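Local coordinates for protein acyl-CoA hydrolase (PDB 1VPM) that probably hydrolyses the thioester bond of long-chain fatty acyl-CoA molecules, and binds coenzyme A, at residues I53-A58 and M100-V104; K60-S64 and K136-V141; A65-I71 and F123-V129. All coordinates share one frame; numbering follows the deposited sequence. Where two conformers were deposited one is given.

Contact 1 of 3, residues I53-A58 and M100-V104; sequences IAALTA and MEVYV
Met100, a selenomethionine, meets Ala58 near the C-terminal end of helix 43-62. Its SE lies 3.6 Å from the carbonyl O of Ala58, and the terminal CE, turned back by a bend at chi3 (-78°), sits 3.7 Å from Ala58 CB. The end of the chain thus curls over this small residue and touches both its backbone and its methyl. His61 and Ala62, further along the same helix, also pack on Met100. Two residues on, Val102 holds the middle of the contact and loses the most surface to it. Its CG1 stands anti to the backbone N (chi1 178°), which directs that methyl at the helix: it comes 3.9 Å from Ala54 CB and 4.1 Å from Thr57 CG2. The other branch, CG2, lies 4.1 Å from Ala54 O, with Ala58 CB slightly farther. Val104 closes the row with both of its methyls set against Ile53 CG2, CG1 at 3.8 Å and CG2 at 4.0 Å; CG2 also touches Ala54 CB more loosely. Glu101 and Tyr103, which alternate with these three, belong to the other side of the strand, where Glu101 forms salt bridges with Arg158 and Arg162. The helix thus offers small groups, two alanines and the methyls of Ile53 and Thr57, to a strand that runs at 132° to it. Thr57 can present CG2 here because its hydroxyl is turned back along the helix: OG1 donates to Ile53 O at 2.8 Å, from the face of that carbonyl opposite to the one used by Thr57 N. One oxygen therefore takes two bonds. What joins helix to sheet in this buried centre of the hot-dog domain is apolar contact, with shape rather than polar bonding fitting the two together.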
loop_
_atom_site.group_PDB
_atom_site.type_symbol
_atom_site.label_atom_id
_atom_site.label_comp_id
_atom_site.label_asym_id
_atom_site.label_seq_id
_atom_site.Cartn_x
_atom_site.Cartn_y
_atom_site.Cartn_z
ATOM N N ILE A 53 -6.175 -16.029 2.441
ATOM C CA ILE A 53 -7.360 -16.723 2.967
ATOM C C ILE A 53 -6.917 -18.099 3.477
ATOM O O ILE A 53 -7.432 -18.601 4.463
ATOM C CB ILE A 53 -8.531 -16.761 1.991
ATOM C CG1 ILE A 53 -9.833 -17.146 2.714
ATOM C CG2 ILE A 53 -8.323 -17.597 0.870
ATOM C CD1 ILE A 53 -11.061 -16.900 1.936
ATOM N N ALA A 54 -5.945 -18.711 2.844
ATOM C CA ALA A 54 -5.471 -19.991 3.328
ATOM C C ALA A 54 -4.821 -19.922 4.691
ATOM O O ALA A 54 -4.985 -20.839 5.499
ATOM C CB ALA A 54 -4.549 -20.634 2.313
ATOM N N ALA A 55 -4.038 -18.886 4.919
ATOM C CA ALA A 55 -3.387 -18.621 6.205
ATOM C C ALA A 55 -4.448 -18.429 7.272
ATOM O O ALA A 55 -4.330 -18.994 8.360
ATOM C CB ALA A 55 -2.519 -17.420 6.127
ATOM N N LEU A 56 -5.469 -17.610 6.988
ATOM C CA LEU A 56 -6.548 -17.419 7.944
ATOM C C LEU A 56 -7.263 -18.712 8.300
ATOM O O LEU A 56 -7.502 -19.004 9.487
ATOM C CB LEU A 56 -7.547 -16.353 7.441
ATOM C CG LEU A 56 -7.140 -14.882 7.506
ATOM C CD1 LEU A 56 -8.008 -14.076 6.585
ATOM C CD2 LEU A 56 -7.232 -14.362 8.944
ATOM N N THR A 57 -7.585 -19.465 7.279
ATOM C CA THR A 57 -8.215 -20.772 7.434
ATOM C C THR A 57 -7.408 -21.729 8.329
ATOM O O THR A 57 -7.928 -22.375 9.265
ATOM C CB THR A 57 -8.476 -21.346 6.053
ATOM O OG1 THR A 57 -9.333 -20.412 5.322
ATOM C CG2 THR A 57 -9.131 -22.717 6.128
ATOM N N ALA A 58 -6.116 -21.825 8.036
ATOM C CA ALA A 58 -5.243 -22.742 8.741
ATOM C C ALA A 58 -5.024 -22.264 10.181
ATOM O O ALA A 58 -4.994 -23.056 11.106
ATOM C CB ALA A 58 -3.911 -22.844 7.979
HETATM N N MSE A 100 -1.693 -29.082 7.016
HETATM C CA MSE A 100 -3.083 -29.012 6.647
HETATM C C MSE A 100 -3.177 -28.737 5.163
HETATM O O MSE A 100 -2.505 -27.837 4.649
HETATM C CB MSE A 100 -3.716 -27.854 7.371
HETATM C CG MSE A 100 -3.794 -28.029 8.851
HETATM SE SE MSE A 100 -4.032 -26.313 9.828
HETATM C CE MSE A 100 -2.207 -25.597 9.782
ATOM N N GLU A 101 -3.983 -29.519 4.462
ATOM C CA GLU A 101 -4.367 -29.136 3.125
ATOM C C GLU A 101 -5.529 -28.142 3.210
ATOM O O GLU A 101 -6.511 -28.358 3.942
ATOM C CB GLU A 101 -4.816 -30.368 2.311
ATOM C CG GLU A 101 -5.132 -30.012 0.884
ATOM C CD GLU A 101 -5.626 -31.227 0.082
ATOM O OE1 GLU A 101 -6.709 -31.781 0.434
ATOM O OE2 GLU A 101 -4.890 -31.652 -0.830
ATOM N N VAL A 102 -5.373 -27.047 2.489
ATOM C CA VAL A 102 -6.386 -26.007 2.395
ATOM C C VAL A 102 -6.854 -25.897 0.929
ATOM O O VAL A 102 -6.045 -25.787 -0.002
ATOM C CB VAL A 102 -5.902 -24.657 2.937
ATOM C CG1 VAL A 102 -6.984 -23.598 2.763
ATOM C CG2 VAL A 102 -5.484 -24.773 4.398
ATOM N N TYR A 103 -8.143 -26.063 0.736
ATOM C CA TYR A 103 -8.786 -25.810 -0.565
ATOM C C TYR A 103 -9.299 -24.381 -0.592
ATOM O O TYR A 103 -9.941 -23.904 0.357
ATOM C CB TYR A 103 -9.932 -26.825 -0.773
ATOM C CG TYR A 103 -10.882 -26.456 -1.898
ATOM C CD1 TYR A 103 -10.569 -26.727 -3.218
ATOM C CD2 TYR A 103 -12.092 -25.792 -1.627
ATOM C CE1 TYR A 103 -11.462 -26.380 -4.257
ATOM C CE2 TYR A 103 -12.984 -25.473 -2.636
ATOM C CZ TYR A 103 -12.666 -25.714 -3.935
ATOM O OH TYR A 103 -13.589 -25.367 -4.883
ATOM N N VAL A 104 -9.029 -23.694 -1.697
ATOM C CA VAL A 104 -9.513 -22.361 -1.934
ATOM C C VAL A 104 -10.205 -22.296 -3.293
ATOM O O VAL A 104 -9.648 -22.682 -4.272
ATOM C CB VAL A 104 -8.380 -21.316 -1.855
ATOM C CG1 VAL A 104 -8.916 -19.924 -2.084
ATOM C CG2 VAL A 104 -7.688 -21.336 -0.487
#

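Contact 2 of 3, residues K60-S64 and K136-V141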
loop_
_atom_site.group_PDB
_atom_site.type_symbol
_atom_site.label_atom_id
_atom_site.label_comp_id
_atom_site.label_asym_id
_atom_site.label_seq_id
_atom_site.Cartn_x
_atom_site.Cartn_y
_atom_site.Cartn_z
ATOM N N LYS A 60 -7.190 -20.622 11.973
ATOM C CA LYS A 60 -8.438 -20.963 12.661
ATOM C C LYS A 60 -8.524 -22.421 13.032
ATOM O O LYS A 60 -9.067 -22.762 14.105
ATOM C CB LYS A 60 -9.672 -20.589 11.820
ATOM C CG LYS A 60 -9.968 -19.160 11.873
ATOM C CD LYS A 60 -10.845 -18.640 10.731
ATOM C CE LYS A 60 -12.278 -18.958 10.794
ATOM N NZ LYS A 60 -12.994 -17.981 9.892
ATOM N N HIS A 61 -8.024 -23.291 12.153
ATOM C CA HIS A 61 -8.077 -24.731 12.445
ATOM C C HIS A 61 -7.115 -25.122 13.547
ATOM O O HIS A 61 -7.473 -25.913 14.417
ATOM C CB HIS A 61 -7.796 -25.555 11.200
ATOM C CG HIS A 61 -7.916 -27.014 11.433
ATOM N ND1 HIS A 61 -9.133 -27.642 11.566
ATOM C CD2 HIS A 61 -6.961 -27.964 11.570
ATOM C CE1 HIS A 61 -8.910 -28.929 11.794
ATOM N NE2 HIS A 61 -7.607 -29.155 11.780
ATOM N N ALA A 62 -5.914 -24.557 13.515
ATOM C CA ALA A 62 -4.800 -24.957 14.389
ATOM C C ALA A 62 -4.571 -24.085 15.587
ATOM O O ALA A 62 -3.754 -24.417 16.449
ATOM C CB ALA A 62 -3.561 -25.014 13.585
ATOM N N ASN A 63 -5.240 -22.929 15.617
ATOM C CA ASN A 63 -5.006 -21.917 16.635
ATOM C C ASN A 63 -3.505 -21.640 16.855
ATOM O O ASN A 63 -2.992 -21.656 17.973
ATOM C CB ASN A 63 -5.733 -22.294 17.930
ATOM C CG ASN A 63 -7.253 -22.347 17.766
ATOM O OD1 ASN A 63 -7.830 -23.421 17.622
ATOM N ND2 ASN A 63 -7.891 -21.185 17.734
ATOM N N SER A 64 -2.816 -21.341 15.751
ATOM C CA SER A 64 -1.363 -21.240 15.714
ATOM C C SER A 64 -0.950 -20.309 14.626
ATOM O O SER A 64 -1.664 -20.144 13.650
ATOM C CB SER A 64 -0.693 -22.597 15.391
ATOM O OG SER A 64 -1.020 -23.586 16.349
ATOM N N LYS A 136 4.370 -27.851 14.448
ATOM C CA LYS A 136 3.590 -28.121 15.642
ATOM C C LYS A 136 2.398 -29.009 15.224
ATOM O O LYS A 136 1.787 -28.786 14.182
ATOM C CB LYS A 136 3.121 -26.736 16.181
ATOM C CG LYS A 136 1.970 -26.688 17.125
ATOM C CD LYS A 136 1.662 -25.238 17.430
ATOM C CE LYS A 136 0.693 -25.109 18.572
ATOM N NZ LYS A 136 0.480 -23.657 18.865
ATOM N N PRO A 137 2.033 -30.003 16.047
ATOM C CA PRO A 137 0.897 -30.875 15.753
ATOM C C PRO A 137 -0.408 -30.133 15.573
ATOM O O PRO A 137 -0.671 -29.136 16.274
ATOM C CB PRO A 137 0.813 -31.783 16.996
ATOM C CG PRO A 137 2.139 -31.742 17.579
ATOM C CD PRO A 137 2.693 -30.395 17.306
ATOM N N VAL A 138 -1.199 -30.591 14.608
ATOM C CA VAL A 138 -2.509 -30.007 14.314
ATOM C C VAL A 138 -3.613 -31.022 14.563
ATOM O O VAL A 138 -3.410 -32.247 14.411
ATOM C CB VAL A 138 -2.612 -29.457 12.865
ATOM C CG1 VAL A 138 -1.531 -28.399 12.685
ATOM C CG2 VAL A 138 -2.522 -30.569 11.857
ATOM N N PRO A 139 -4.802 -30.518 14.946
ATOM C CA PRO A 139 -5.922 -31.435 15.085
ATOM C C PRO A 139 -6.389 -31.972 13.710
ATOM O O PRO A 139 -6.115 -31.394 12.645
ATOM C CB PRO A 139 -6.988 -30.569 15.755
ATOM C CG PRO A 139 -6.609 -29.166 15.498
ATOM C CD PRO A 139 -5.183 -29.113 15.170
ATOM N N GLN A 140 -7.089 -33.080 13.730
ATOM C CA GLN A 140 -7.734 -33.547 12.499
ATOM C C GLN A 140 -8.961 -32.735 12.153
ATOM O O GLN A 140 -9.477 -31.999 12.963
ATOM C CB GLN A 140 -8.116 -34.998 12.646
ATOM C CG GLN A 140 -6.946 -35.898 12.743
ATOM C CD GLN A 140 -7.362 -37.367 12.768
ATOM O OE1 GLN A 140 -8.554 -37.700 12.811
ATOM N NE2 GLN A 140 -6.371 -38.248 12.769
ATOM N N VAL A 141 -9.410 -32.877 10.919
ATOM C CA VAL A 141 -10.625 -32.260 10.426
ATOM C C VAL A 141 -11.699 -33.350 10.206
ATOM O O VAL A 141 -11.376 -34.522 9.914
ATOM C CB VAL A 141 -10.317 -31.447 9.142
ATOM C CG1 VAL A 141 -10.100 -32.356 7.934
ATOM C CG2 VAL A 141 -11.373 -30.432 8.909
HETATM O O HOH W 1 -2.937 -27.088 16.982
HETATM O O HOH W 2 -2.502 -24.110 19.267
#
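His61 and Pro139 make the tight end of this contact, which ties the C-terminal end of helix 43-62 to the segment leading into strand 140-142. With CG anti to the backbone N (chi1 -177°), the imidazole of His61 leaves the helix and reaches the segment 136-141, where NE2 donates to Pro139 O at 2.8 Å with an N-H...O angle of 160°. The oxygen lies close to the ring plane, yet the donor stands well above the plane of the carbonyl. Beside it, His61 CE1 comes to 3.3 Å from Gln140 O, so two successive carbonyls line one edge of the ring. The pyrrolidine of Pro139 packs against ring and helix, its CG 3.5 Å from the backbone O of His61. Ala62 CB then meets Val138 CG1 at 4.0 Å, the last apolar touch before the contact opens. Beyond that point water enters. One molecule donates to both Ala62 O and Pro137 O; a second donates to Asn63 O and accepts from Lys136 NZ. In one of the two deposited conformers of Ser64, the extended Lys136 donates from NZ to Ser64 OG at 2.9 Å, and that OG donates to Ala62 O. Asn63, the first residue past the helix, with positive phi, sends OD1 to Arg21 and ND2 to the carbonyl of Leu111 of the second subunit. Donation to Pro139 O implies that NE2 of His61 carries a hydrogen: a directed bond fixes one end, whereas adaptable, solvent-bridged bonds close the other.

Contact 3 of 3, residues A65-I71 and F123-V129; sequences AVVTASI and FLTMVAV. With COA (coenzyme A), chain D.
Met126, a selenomethionine, lies across Thr68 and Val66. Its CB is 4.1 Å from Val67 O, CG packs on Val102 of the neighbouring strand, and bends at chi2 and chi3 (-56° and -66°) fold the chain back over strand 65-71. SE then comes 3.5 Å from Thr68 OG1, and CE ends 3.3 Å from Thr68 OG1 and 3.8 Å from Val66 CG2. Thr68 OG1 has its polar partner in Asp51 of helix 43-62. On the same face Ile71 and Leu124 run side by side, CG1 to CG 3.7 Å. Between the antiparallel strands Val67 and Val127 exchange two backbone bonds, after which the register slips: Ala69 N donates to Thr125 O at 2.8 Å, and Ser70 N reaches the same oxygen only weakly, a classic beta bulge. The other face, with Ser70, Thr125 and Val127, bears coenzyme A. Its pantetheine N4P donates to Thr68 O, Ser70 OG stands 2.8 Å from adenine N1A, and Thr125 CG2 is 3.3 Å from N3A. A water joins Ser70 OG to Thr125 OG1. Asp75 and Phe76 of the third subunit also hydrogen-bond the coenzyme A, and Ser70 and Ile71 continue the sheet into that subunit. One face on the central helix and the other on coenzyme A, at a strand paired between subunits, is consistent with the hot-dog fold of acyl-CoA thioesterases.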
loop_
_atom_site.group_PDB
_atom_site.type_symbol
_atom_site.label_atom_id
_atom_site.label_comp_id
_atom_site.label_asym_id
_atom_site.label_seq_id
_atom_site.Cartn_x
_atom_site.Cartn_y
_atom_site.Cartn_z
ATOM N N ALA A 65 0.255 -19.755 14.740
ATOM C CA ALA A 65 0.902 -19.222 13.544
ATOM C C ALA A 65 1.055 -20.343 12.510
ATOM O O ALA A 65 1.143 -21.523 12.861
ATOM C CB ALA A 65 2.281 -18.675 13.892
ATOM N N VAL A 66 1.083 -19.959 11.240
ATOM C CA VAL A 66 1.262 -20.923 10.159
ATOM C C VAL A 66 2.230 -20.381 9.118
ATOM O O VAL A 66 2.477 -19.179 9.041
ATOM C CB VAL A 66 -0.077 -21.311 9.522
ATOM C CG1 VAL A 66 -1.007 -21.855 10.531
ATOM C CG2 VAL A 66 -0.733 -20.081 8.828
ATOM N N VAL A 67 2.788 -21.283 8.315
ATOM C CA VAL A 67 3.597 -20.881 7.169
ATOM C C VAL A 67 3.116 -21.704 5.981
ATOM O O VAL A 67 2.563 -22.789 6.158
ATOM C CB VAL A 67 5.107 -21.144 7.355
ATOM C CG1 VAL A 67 5.652 -20.293 8.503
ATOM C CG2 VAL A 67 5.417 -22.588 7.593
ATOM N N THR A 68 3.293 -21.147 4.784
ATOM C CA THR A 68 2.891 -21.838 3.573
ATOM C C THR A 68 4.016 -22.761 3.110
ATOM O O THR A 68 5.111 -22.301 2.811
ATOM C CB THR A 68 2.569 -20.867 2.478
ATOM O OG1 THR A 68 1.545 -19.968 2.942
ATOM C CG2 THR A 68 2.091 -21.624 1.203
ATOM N N ALA A 69 3.785 -24.058 3.141
ATOM C CA ALA A 69 4.786 -24.987 2.638
ATOM C C ALA A 69 4.841 -25.091 1.122
ATOM O O ALA A 69 5.919 -25.214 0.511
ATOM C CB ALA A 69 4.522 -26.374 3.196
ATOM N N SER A 70 3.665 -25.084 0.538
ATOM C CA SER A 70 3.472 -25.178 -0.916
ATOM C C SER A 70 2.062 -24.775 -1.362
ATOM O O SER A 70 1.122 -24.666 -0.577
ATOM C CB SER A 70 3.836 -26.592 -1.420
ATOM O OG SER A 70 2.880 -27.496 -0.977
ATOM N N ILE A 71 1.953 -24.482 -2.651
ATOM C CA ILE A 71 0.716 -24.349 -3.369
ATOM C C ILE A 71 0.783 -25.272 -4.604
ATOM O O ILE A 71 1.824 -25.420 -5.220
ATOM C CB ILE A 71 0.408 -22.823 -3.701
ATOM C CG1 ILE A 71 -0.969 -22.708 -4.332
ATOM C CG2 ILE A 71 1.453 -22.219 -4.618
ATOM C CD1 ILE A 71 -1.488 -21.277 -4.477
ATOM N N PHE A 123 -5.297 -25.969 -4.167
ATOM C CA PHE A 123 -4.924 -26.543 -2.859
ATOM C C PHE A 123 -3.565 -26.019 -2.405
ATOM O O PHE A 123 -2.650 -25.832 -3.230
ATOM C CB PHE A 123 -4.775 -28.047 -2.948
ATOM C CG PHE A 123 -6.047 -28.772 -3.276
ATOM C CD1 PHE A 123 -6.992 -29.024 -2.274
ATOM C CD2 PHE A 123 -6.263 -29.283 -4.532
ATOM C CE1 PHE A 123 -8.181 -29.729 -2.569
ATOM C CE2 PHE A 123 -7.421 -29.956 -4.806
ATOM C CZ PHE A 123 -8.382 -30.183 -3.815
ATOM N N LEU A 124 -3.479 -25.664 -1.120
ATOM C CA LEU A 124 -2.253 -25.318 -0.506
ATOM C C LEU A 124 -1.930 -26.238 0.663
ATOM O O LEU A 124 -2.816 -26.904 1.234
ATOM C CB LEU A 124 -2.335 -23.896 0.019
ATOM C CG LEU A 124 -2.529 -22.770 -0.987
ATOM C CD1 LEU A 124 -4.001 -22.600 -1.295
ATOM C CD2 LEU A 124 -1.960 -21.414 -0.464
ATOM N N THR A 125 -0.666 -26.266 1.016
ATOM C CA THR A 125 -0.235 -27.003 2.200
ATOM C C THR A 125 0.295 -25.977 3.190
ATOM O O THR A 125 1.342 -25.312 2.944
ATOM C CB THR A 125 0.824 -28.054 1.873
ATOM O OG1 THR A 125 0.292 -29.057 0.979
ATOM C CG2 THR A 125 1.253 -28.765 3.161
HETATM N N MSE A 126 -0.376 -25.903 4.349
HETATM C CA MSE A 126 -0.021 -24.982 5.404
HETATM C C MSE A 126 0.537 -25.785 6.565
HETATM O O MSE A 126 0.041 -26.855 6.833
HETATM C CB MSE A 126 -1.265 -24.217 5.878
HETATM C CG MSE A 126 -2.088 -23.528 4.796
HETATM SE SE MSE A 126 -0.959 -22.251 3.705
HETATM C CE MSE A 126 -0.627 -21.049 5.132
ATOM N N VAL A 127 1.528 -25.241 7.259
ATOM C CA VAL A 127 2.163 -25.914 8.390
ATOM C C VAL A 127 2.019 -25.053 9.599
ATOM O O VAL A 127 2.374 -23.900 9.548
ATOM C CB VAL A 127 3.649 -26.261 8.091
ATOM C CG1 VAL A 127 4.300 -26.878 9.304
ATOM C CG2 VAL A 127 3.708 -27.242 6.936
ATOM N N ALA A 128 1.466 -25.597 10.675
ATOM C CA ALA A 128 1.371 -24.869 11.953
ATOM C C ALA A 128 2.735 -24.839 12.596
ATOM O O ALA A 128 3.437 -25.862 12.571
ATOM C CB ALA A 128 0.389 -25.588 12.882
ATOM N N VAL A 129 3.108 -23.702 13.165
ATOM C CA VAL A 129 4.376 -23.537 13.842
ATOM C C VAL A 129 4.218 -22.979 15.253
ATOM O O VAL A 129 3.319 -22.162 15.493
ATOM C CB VAL A 129 5.372 -22.681 13.038
ATOM C CG1 VAL A 129 5.624 -23.311 11.677
ATOM C CG2 VAL A 129 4.954 -21.217 12.910
HETATM N N1A COA D . 4.579 -29.394 0.120
HETATM C C2A COA D . 3.644 -30.019 0.894
HETATM N N3A COA D . 3.980 -30.411 2.202
HETATM C C4A COA D . 5.225 -30.151 2.693
HETATM C C5A COA D . 6.196 -29.517 1.898
HETATM C C6A COA D . 5.877 -29.137 0.591
HETATM N N6A COA D . 6.847 -28.666 -0.214
HETATM N N7A COA D . 7.344 -29.418 2.639
HETATM C C8A COA D . 7.113 -29.963 3.866
HETATM N N9A COA D . 5.819 -30.420 3.903
HETATM C C1B COA D . 5.120 -30.895 5.082
HETATM C C2B COA D . 5.711 -32.208 5.545
HETATM O O2B COA D . 5.239 -33.270 4.758
HETATM C C3B COA D . 5.234 -32.247 6.987
HETATM O O3B COA D . 3.967 -32.882 6.965
HETATM P P3B COA D . 3.348 -33.697 8.190
HETATM O O7A COA D . 3.689 -35.121 8.012
HETATM O O8A COA D . 1.877 -33.605 8.265
HETATM O O9A COA D . 3.874 -33.063 9.445
HETATM C C4B COA D . 5.209 -30.763 7.382
HETATM O O4B COA D . 5.386 -30.039 6.163
HETATM C C5B COA D . 6.337 -30.347 8.331
HETATM O O5B COA D . 7.579 -30.680 7.714
HETATM P P1A COA D . 8.795 -31.472 8.473
HETATM O O1A COA D . 9.453 -32.410 7.483
HETATM O O2A COA D . 8.318 -32.143 9.745
HETATM O O3A COA D . 9.824 -30.329 8.959
HETATM P P2A COA D . 10.607 -29.238 8.055
HETATM O O4A COA D . 11.155 -29.908 6.804
HETATM O O5A COA D . 11.632 -28.591 8.972
HETATM O O6A COA D . 9.513 -28.100 7.662
HETATM C CBP COA D . 8.678 -26.539 6.055
HETATM C CCP COA D . 8.941 -28.012 6.366
HETATM C CDP COA D . 7.661 -26.427 4.915
HETATM C CEP COA D . 8.081 -25.915 7.334
HETATM C CAP COA D . 10.019 -25.852 5.666
HETATM O OAP COA D . 10.699 -26.427 4.556
HETATM C C9P COA D . 9.792 -24.369 5.441
HETATM O O9P COA D . 9.744 -23.559 6.593
HETATM N N8P COA D . 9.621 -23.858 4.212
HETATM C C7P COA D . 9.404 -22.427 4.125
HETATM C C6P COA D . 7.957 -22.057 4.466
HETATM C C5P COA D . 7.730 -20.570 4.286
HETATM O O5P COA D . 8.349 -19.777 5.026
HETATM N N4P COA D . 6.888 -20.179 3.325
HETATM C C3P COA D . 6.565 -18.791 3.130
HETATM C C2P COA D . 7.280 -18.055 1.996
HETATM S S1P COA D . 9.088 -18.277 1.713
HETATM O O HOH W 3 1.951 -20.375 17.052
HETATM O O HOH W 4 0.182 -27.729 -1.725
#

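Contacts 1 and 2 share helix 43-62; contacts 1 and 3 share the antiparallel sheet. Contact 1, about 4 Å from the centre of the chain, sets the helix on strand 99-109; contact 3, centred 8 Å away, pairs strand 116-129 with strand 65-75, outermost within this chain. Contact 2, 11 Å from both, lies where the chain after strand 116-129 passes the helix end. Met100 packs on His61, linking 1 to 2; probable hydrogen bonds Met100 N to Met126 O and Leu124 N to Val102 O link 1 to 3, and Lys136 N to Ala128 O links 2 to 3. Contact 1's segments alternate with those of both others, while contact 3 nests within contact 2, whose loop includes the coenzyme A-bearing strands.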